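Local atomic coordinates of substrate-binding protein (Synechococcus sp., PDB entry 6WPN), a protein that probably binds an oligosaccharide or related sugar in the periplasm of a marine cyanobacterium, as a substrate-binding protein of a transport system. Residues A99-L111 against E131-V143. Residues are numbered along the deposited sequence; the frame is centred on the assembly and turned at random.
Sequences ASKGGLTDLTALL and EAGQIAIPWYLTV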
loop_
_atom_site.group_PDB
_atom_site.type_symbol
_atom_site.label_atom_id
_atom_site.label_comp_id
_atom_site.label_asym_id
_atom_site.label_seq_id
_atom_site.Cartn_x
_atom_site.Cartn_y
_atom_site.Cartn_z
ATOM N N ALA A 99 -2.295 14.276 -12.067
ATOM C CA ALA A 99 -1.840 15.655 -11.922
ATOM C C ALA A 99 -0.944 16.095 -13.065
ATOM O O ALA A 99 -0.886 17.291 -13.370
ATOM C CB ALA A 99 -1.099 15.829 -10.600
ATOM N N SER A 100 -0.233 15.161 -13.701
ATOM C CA SER A 100 0.562 15.514 -14.870
ATOM C C SER A 100 -0.318 15.986 -16.020
ATOM O O SER A 100 0.181 16.624 -16.953
ATOM C CB SER A 100 1.424 14.331 -15.310
ATOM O OG SER A 100 0.625 13.233 -15.716
ATOM N N LYS A 101 -1.614 15.676 -15.971
ATOM C CA LYS A 101 -2.571 16.036 -17.005
ATOM C C LYS A 101 -3.459 17.210 -16.610
ATOM O O LYS A 101 -4.464 17.463 -17.281
ATOM C CB LYS A 101 -3.439 14.819 -17.339
ATOM C CG LYS A 101 -2.848 13.866 -18.377
ATOM C CD LYS A 101 -1.414 13.472 -18.056
ATOM C CE LYS A 101 -0.921 12.312 -18.900
ATOM N NZ LYS A 101 0.555 12.147 -18.755
ATOM N N GLY A 102 -3.116 17.930 -15.546
ATOM C CA GLY A 102 -3.891 19.087 -15.131
ATOM C C GLY A 102 -5.282 18.786 -14.616
ATOM O O GLY A 102 -6.160 19.650 -14.687
ATOM N N GLY A 103 -5.506 17.590 -14.079
ATOM C CA GLY A 103 -6.822 17.205 -13.609
ATOM C C GLY A 103 -7.136 17.472 -12.153
ATOM O O GLY A 103 -8.287 17.309 -11.743
ATOM N N LEU A 104 -6.158 17.873 -11.349
ATOM C CA LEU A 104 -6.379 18.097 -9.928
ATOM C C LEU A 104 -6.243 19.574 -9.590
ATOM O O LEU A 104 -5.365 20.266 -10.114
ATOM C CB LEU A 104 -5.393 17.279 -9.091
ATOM C CG LEU A 104 -5.502 15.770 -9.301
ATOM C CD1 LEU A 104 -4.626 15.018 -8.309
ATOM C CD2 LEU A 104 -6.956 15.326 -9.212
ATOM N N THR A 105 -7.107 20.043 -8.695
ATOM C CA THR A 105 -7.061 21.433 -8.274
ATOM C C THR A 105 -5.832 21.670 -7.411
ATOM O O THR A 105 -5.509 20.870 -6.529
ATOM C CB THR A 105 -8.319 21.795 -7.483
ATOM O OG1 THR A 105 -9.481 21.570 -8.289
ATOM C CG2 THR A 105 -8.283 23.256 -7.051
ATOM N N ASP A 106 -5.136 22.770 -7.673
ATOM C CA ASP A 106 -4.102 23.226 -6.754
ATOM C C ASP A 106 -4.784 23.770 -5.508
ATOM O O ASP A 106 -5.383 24.849 -5.538
ATOM C CB ASP A 106 -3.220 24.280 -7.413
ATOM C CG ASP A 106 -1.959 24.565 -6.619
ATOM O OD1 ASP A 106 -1.833 24.067 -5.480
ATOM O OD2 ASP A 106 -1.081 25.282 -7.141
ATOM N N LEU A 107 -4.706 23.011 -4.416
ATOM C CA LEU A 107 -5.441 23.351 -3.204
ATOM C C LEU A 107 -4.815 24.517 -2.449
ATOM O O LEU A 107 -5.493 25.133 -1.619
ATOM C CB LEU A 107 -5.529 22.119 -2.297
ATOM C CG LEU A 107 -6.045 20.845 -2.974
ATOM C CD1 LEU A 107 -5.987 19.668 -2.026
ATOM C CD2 LEU A 107 -7.462 21.051 -3.485
ATOM N N THR A 108 -3.544 24.833 -2.720
ATOM C CA THR A 108 -2.866 25.914 -2.008
ATOM C C THR A 108 -3.676 27.207 -2.035
ATOM O O THR A 108 -3.682 27.965 -1.059
ATOM C CB THR A 108 -1.476 26.140 -2.607
ATOM O OG1 THR A 108 -0.761 24.898 -2.644
ATOM C CG2 THR A 108 -0.691 27.139 -1.778
ATOM N N ALA A 109 -4.384 27.466 -3.137
ATOM C CA ALA A 109 -5.182 28.685 -3.223
ATOM C C ALA A 109 -6.367 28.647 -2.263
ATOM O O ALA A 109 -6.757 29.682 -1.710
ATOM C CB ALA A 109 -5.660 28.899 -4.659
ATOM N N LEU A 110 -6.957 27.469 -2.054
ATOM C CA LEU A 110 -8.147 27.347 -1.223
ATOM C C LEU A 110 -7.851 26.889 0.200
ATOM O O LEU A 110 -8.724 27.014 1.066
ATOM C CB LEU A 110 -9.145 26.375 -1.861
ATOM C CG LEU A 110 -9.806 26.813 -3.168
ATOM C CD1 LEU A 110 -10.732 25.722 -3.661
ATOM C CD2 LEU A 110 -10.561 28.123 -2.988
ATOM N N LEU A 111 -6.657 26.364 0.459
ATOM C CA LEU A 111 -6.358 25.842 1.783
ATOM C C LEU A 111 -6.245 26.990 2.784
ATOM O O LEU A 111 -5.670 28.038 2.470
ATOM C CB LEU A 111 -5.061 25.032 1.768
ATOM C CG LEU A 111 -5.101 23.651 1.106
ATOM C CD1 LEU A 111 -3.696 23.078 0.980
ATOM C CD2 LEU A 111 -5.993 22.701 1.893
ATOM N N GLU A 131 4.954 18.844 -7.995
ATOM C CA GLU A 131 5.355 19.005 -9.388
ATOM C C GLU A 131 4.252 19.749 -10.143
ATOM O O GLU A 131 4.482 20.357 -11.190
ATOM C CB GLU A 131 5.637 17.643 -10.026
ATOM C CG GLU A 131 6.753 16.849 -9.346
ATOM C CD GLU A 131 6.309 16.176 -8.054
ATOM O OE1 GLU A 131 5.101 16.214 -7.743
ATOM O OE2 GLU A 131 7.171 15.610 -7.349
ATOM N N ALA A 132 3.048 19.686 -9.571
ATOM C CA ALA A 132 1.870 20.385 -10.063
ATOM C C ALA A 132 1.241 21.217 -8.952
ATOM O O ALA A 132 0.101 21.675 -9.097
ATOM C CB ALA A 132 0.845 19.403 -10.642
ATOM N N GLY A 133 1.970 21.427 -7.859
ATOM C CA GLY A 133 1.472 22.105 -6.680
ATOM C C GLY A 133 0.935 21.118 -5.660
ATOM O O GLY A 133 1.216 19.916 -5.703
ATOM N N GLN A 134 0.148 21.639 -4.724
ATOM C CA GLN A 134 -0.462 20.803 -3.693
ATOM C C GLN A 134 -1.756 20.229 -4.255
ATOM O O GLN A 134 -2.800 20.884 -4.241
ATOM C CB GLN A 134 -0.699 21.597 -2.414
ATOM C CG GLN A 134 -1.115 20.724 -1.238
ATOM C CD GLN A 134 0.067 20.019 -0.594
ATOM O OE1 GLN A 134 1.225 20.366 -0.838
ATOM N NE2 GLN A 134 -0.220 19.009 0.217
ATOM N N ILE A 135 -1.688 18.990 -4.742
ATOM C CA ILE A 135 -2.810 18.367 -5.436
ATOM C C ILE A 135 -3.642 17.463 -4.538
ATOM O O ILE A 135 -4.697 16.979 -4.977
ATOM C CB ILE A 135 -2.317 17.541 -6.641
ATOM C CG1 ILE A 135 -1.358 16.457 -6.139
ATOM C CG2 ILE A 135 -1.650 18.442 -7.666
ATOM C CD1 ILE A 135 -1.087 15.359 -7.122
ATOM N N ALA A 136 -3.213 17.217 -3.304
ATOM C CA ALA A 136 -3.949 16.287 -2.463
ATOM C C ALA A 136 -3.692 16.593 -0.997
ATOM O O ALA A 136 -2.659 17.162 -0.631
ATOM C CB ALA A 136 -3.572 14.834 -2.774
ATOM N N ILE A 137 -4.652 16.206 -0.172
ATOM C CA ILE A 137 -4.544 16.295 1.279
ATOM C C ILE A 137 -4.296 14.889 1.812
ATOM O O ILE A 137 -5.023 13.960 1.429
ATOM C CB ILE A 137 -5.816 16.901 1.900
ATOM C CG1 ILE A 137 -5.953 18.368 1.496
ATOM C CG2 ILE A 137 -5.804 16.759 3.419
ATOM C CD1 ILE A 137 -7.313 18.954 1.798
ATOM N N PRO A 138 -3.296 14.684 2.664
ATOM C CA PRO A 138 -3.054 13.338 3.194
ATOM C C PRO A 138 -4.200 12.890 4.083
ATOM O O PRO A 138 -4.755 13.673 4.857
ATOM C CB PRO A 138 -1.753 13.490 3.995
ATOM C CG PRO A 138 -1.153 14.766 3.527
ATOM C CD PRO A 138 -2.289 15.649 3.126
ATOM N N TRP A 139 -4.555 11.616 3.957
ATOM C CA TRP A 139 -5.593 11.034 4.793
ATOM C C TRP A 139 -4.944 10.065 5.774
ATOM O O TRP A 139 -4.285 10.494 6.723
ATOM C CB TRP A 139 -6.654 10.346 3.932
ATOM C CG TRP A 139 -7.879 9.942 4.688
ATOM C CD1 TRP A 139 -8.131 10.140 6.013
ATOM C CD2 TRP A 139 -9.010 9.240 4.165
ATOM N NE1 TRP A 139 -9.354 9.611 6.348
ATOM C CE2 TRP A 139 -9.915 9.055 5.228
ATOM C CE3 TRP A 139 -9.350 8.755 2.897
ATOM C CZ2 TRP A 139 -11.137 8.404 5.064
ATOM C CZ3 TRP A 139 -10.567 8.111 2.734
ATOM C CH2 TRP A 139 -11.443 7.940 3.812
ATOM N N TYR A 140 -5.125 8.768 5.575
ATOM C CA TYR A 140 -4.519 7.770 6.441
ATOM C C TYR A 140 -3.396 7.042 5.710
ATOM O O TYR A 140 -3.162 7.234 4.513
ATOM C CB TYR A 140 -5.561 6.765 6.934
ATOM C CG TYR A 140 -6.123 5.872 5.855
ATOM C CD1 TYR A 140 -7.179 6.290 5.061
ATOM C CD2 TYR A 140 -5.607 4.600 5.644
ATOM C CE1 TYR A 140 -7.702 5.469 4.083
ATOM C CE2 TYR A 140 -6.124 3.773 4.662
ATOM C CZ TYR A 140 -7.169 4.212 3.891
ATOM O OH TYR A 140 -7.684 3.389 2.920
ATOM N N LEU A 141 -2.691 6.199 6.458
ATOM C CA LEU A 141 -1.584 5.439 5.900
ATOM C C LEU A 141 -1.434 4.126 6.658
ATOM O O LEU A 141 -1.855 3.994 7.810
ATOM C CB LEU A 141 -0.293 6.266 5.903
ATOM C CG LEU A 141 0.232 6.707 7.263
ATOM C CD1 LEU A 141 0.976 5.596 7.948
ATOM C CD2 LEU A 141 1.142 7.915 7.061
ATOM N N THR A 142 -0.842 3.147 5.978
ATOM C CA THR A 142 -0.647 1.810 6.518
ATOM C C THR A 142 0.813 1.417 6.390
ATOM O O THR A 142 1.421 1.613 5.333
ATOM C CB THR A 142 -1.493 0.759 5.779
ATOM O OG1 THR A 142 -1.009 0.624 4.440
ATOM C CG2 THR A 142 -2.939 1.176 5.698
ATOM N N VAL A 143 1.380 0.916 7.479
ATOM C CA VAL A 143 2.678 0.256 7.466
ATOM C C VAL A 143 2.407 -1.231 7.642
ATOM O O VAL A 143 1.968 -1.665 8.715
ATOM C CB VAL A 143 3.604 0.792 8.564
ATOM C CG1 VAL A 143 4.935 0.067 8.527
ATOM C CG2 VAL A 143 3.795 2.294 8.402
#
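D106 OD1 accepts from two donors on opposite faces of its carboxylate plane: Q134 N, across the contact at 3.2 Å, comes from well above the plane (51° out of it) in a bent bond (136° at the hydrogen), whereas T108 OG1 approaches on the syn side. A weak bond from T108 N also reaches OD1, where the chain takes helical backbone angles over 107-110. With CG anti to the backbone N, the D106 carboxylate turns to the Q134 N-H as well as to T108 in its own segment. A second bond between the two segments, L107 N to Q134 O, is nearly straight (2.9 Å, 168°), so Q134 is held by both its N-H and its carbonyl. An alanine in place of D106 would probably leave Q134 N and the T108 hydroxyl without their shared acceptor.

Next to these bonds, I135 CD1 lies 3.5 Å from A99 CB and also touches L104 CD1; further along, L107 CD1 meets I137 CG1 at 3.8 Å, their side chains about perpendicular, and L111 CD2 packs on I137 CD1. Helix 311-321 adjoins L107 and I137. The segments are thus joined by largely buried aliphatic contacts and by a partly exposed carboxylate oxygen shared between backbone and hydroxyl donors.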